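PDB 3VTG: high choriolytic enzyme 1, which is a zinc metalloprotease of the astacin family that helps break down the egg envelope when the fish hatches. Local coordinates for residues Asp117-Ile122 against Thr145-Ser150. Residues are numbered along the deposited sequence; the frame is centred on the assembly and turned at random.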
# COMPACT_ATOMS: atom_id res chain seq x y z
N ASP A 117 15.62 -6.87 -8.94
CA ASP A 117 16.43 -6.92 -10.16
C ASP A 117 16.39 -8.28 -10.87
O ASP A 117 16.85 -8.41 -12.00
CB ASP A 117 17.88 -6.47 -9.88
CG ASP A 117 18.00 -4.96 -9.70
OD1 ASP A 117 17.14 -4.20 -10.20
OD2 ASP A 117 18.99 -4.52 -9.06
N SER A 118 15.82 -9.29 -10.20
CA SER A 118 15.60 -10.59 -10.82
C SER A 118 14.26 -10.67 -11.56
O SER A 118 13.94 -11.69 -12.18
CB SER A 118 15.68 -11.70 -9.77
OG SER A 118 16.92 -11.66 -9.09
N TYR A 119 13.48 -9.58 -11.51
CA TYR A 119 12.10 -9.58 -12.03
C TYR A 119 11.77 -8.37 -12.89
O TYR A 119 10.94 -8.46 -13.79
CB TYR A 119 11.08 -9.71 -10.88
CG TYR A 119 11.42 -10.86 -9.97
CD1 TYR A 119 10.95 -12.15 -10.23
CD2 TYR A 119 12.26 -10.68 -8.88
CE1 TYR A 119 11.30 -13.21 -9.40
CE2 TYR A 119 12.62 -11.73 -8.05
CZ TYR A 119 12.13 -12.99 -8.32
OH TYR A 119 12.50 -14.03 -7.49
N VAL A 120 12.42 -7.24 -12.60
CA VAL A 120 12.20 -6.02 -13.37
C VAL A 120 13.52 -5.31 -13.64
O VAL A 120 14.49 -5.46 -12.89
CB VAL A 120 11.21 -5.03 -12.69
CG1 VAL A 120 9.81 -5.63 -12.58
CG2 VAL A 120 11.73 -4.57 -11.33
N ARG A 121 13.53 -4.54 -14.73
CA ARG A 121 14.58 -3.58 -15.01
C ARG A 121 14.01 -2.19 -14.79
O ARG A 121 12.92 -1.87 -15.28
CB ARG A 121 15.09 -3.75 -16.44
CG ARG A 121 16.06 -2.67 -16.89
CD ARG A 121 16.59 -2.93 -18.30
NE ARG A 121 15.54 -2.98 -19.33
CZ ARG A 121 15.29 -4.05 -20.09
NH1 ARG A 121 16.00 -5.16 -19.95
NH2 ARG A 121 14.33 -4.00 -21.01
N ILE A 122 14.72 -1.37 -14.03
CA ILE A 122 14.35 0.03 -13.85
C ILE A 122 15.06 0.84 -14.93
O ILE A 122 16.30 0.87 -14.98
CB ILE A 122 14.71 0.56 -12.44
CG1 ILE A 122 14.15 -0.35 -11.33
CG2 ILE A 122 14.24 2.00 -12.27
CD1 ILE A 122 12.65 -0.58 -11.35
N THR A 145 7.69 -14.62 0.91
CA THR A 145 6.84 -14.54 -0.27
C THR A 145 7.68 -14.11 -1.48
O THR A 145 8.70 -13.45 -1.31
CB THR A 145 5.65 -13.57 -0.07
OG1 THR A 145 6.11 -12.21 -0.08
CG2 THR A 145 4.92 -13.87 1.25
N PRO A 146 7.26 -14.50 -2.70
CA PRO A 146 8.03 -14.17 -3.88
C PRO A 146 7.64 -12.81 -4.46
O PRO A 146 6.62 -12.23 -4.06
CB PRO A 146 7.62 -15.27 -4.86
CG PRO A 146 6.20 -15.54 -4.51
CD PRO A 146 6.04 -15.25 -3.04
N TYR A 147 8.44 -12.33 -5.40
CA TYR A 147 8.10 -11.13 -6.15
C TYR A 147 6.80 -11.39 -6.91
O TYR A 147 6.64 -12.42 -7.55
CB TYR A 147 9.22 -10.82 -7.14
CG TYR A 147 9.16 -9.42 -7.70
CD1 TYR A 147 9.91 -8.39 -7.13
CD2 TYR A 147 8.36 -9.12 -8.80
CE1 TYR A 147 9.86 -7.10 -7.64
CE2 TYR A 147 8.31 -7.83 -9.32
CZ TYR A 147 9.06 -6.83 -8.73
OH TYR A 147 9.01 -5.56 -9.24
N ASP A 148 5.87 -10.44 -6.81
CA ASP A 148 4.54 -10.61 -7.38
C ASP A 148 4.21 -9.47 -8.35
O ASP A 148 3.86 -8.37 -7.92
CB ASP A 148 3.50 -10.69 -6.25
CG ASP A 148 2.08 -10.96 -6.76
OD1 ASP A 148 1.88 -11.18 -7.97
OD2 ASP A 148 1.17 -10.94 -5.91
N TYR A 149 4.31 -9.76 -9.64
CA TYR A 149 3.98 -8.77 -10.67
C TYR A 149 2.55 -8.26 -10.53
O TYR A 149 2.24 -7.14 -10.93
CB TYR A 149 4.12 -9.37 -12.06
CG TYR A 149 5.52 -9.67 -12.54
CD1 TYR A 149 6.47 -8.66 -12.70
CD2 TYR A 149 5.88 -10.97 -12.89
CE1 TYR A 149 7.75 -8.94 -13.18
CE2 TYR A 149 7.15 -11.26 -13.37
CZ TYR A 149 8.08 -10.25 -13.51
OH TYR A 149 9.33 -10.56 -13.99
N SER A 150 1.67 -9.11 -9.99
CA SER A 150 0.25 -8.80 -9.88
C SER A 150 -0.15 -8.11 -8.57
O SER A 150 -1.34 -7.89 -8.32
CB SER A 150 -0.60 -10.06 -10.09
OG SER A 150 -0.64 -10.87 -8.93
O HOH W 1 11.06 -13.64 -5.38
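The hydroxyl of Tyr149 donates to the carbonyl oxygen of Tyr119, with OH and O 2.7 Å apart. It arrives in the carbonyl plane on a lone pair, at a C=O...O angle of 122°. This bond ties the residue just before strand 120-122 to the loop that leads into the Met-turn of this astacin-type metzincin, in the part of the domain that follows the zinc ligand His109. A tyrosine suits the place because its long, rigid ring carries a donor across to the other chain segment, while Val120 CG1 meets the ring edge 3.9 Å from Tyr149 CE1.

Beside this bond, Tyr119 and Tyr147 lie antiparallel, their planes only 3° apart but slid so far that the rings barely overlap. Flat rings suit both places, since each takes the other's methylene on a face: Tyr147 CB sits over the centre of the Tyr119 ring, 3.4 Å from its centroid, and Tyr119 CB lies over the Tyr147 face nearer the rim, 3.7 Å from that centroid. Tyr147 reaches there with CG anti to its backbone N (chi1 -164°), sending the ring along the Tyr119 side chain to Val120, whose branched, apolar end sets both methyls beside Tyr147 OH, CG1 at 3.4 Å. On its way it also meets the ring of His154 at a steep angle. Replacing Tyr147 by alanine would probably strip Tyr119 CB of the ring face it lies over, take the phenol oxygen from beside both Val120 methyls, and open a gap next to His154.

The far end of Tyr119 is polar: its OH binds a water at 2.6 Å, and that water accepts from Tyr147 N at 2.9 Å.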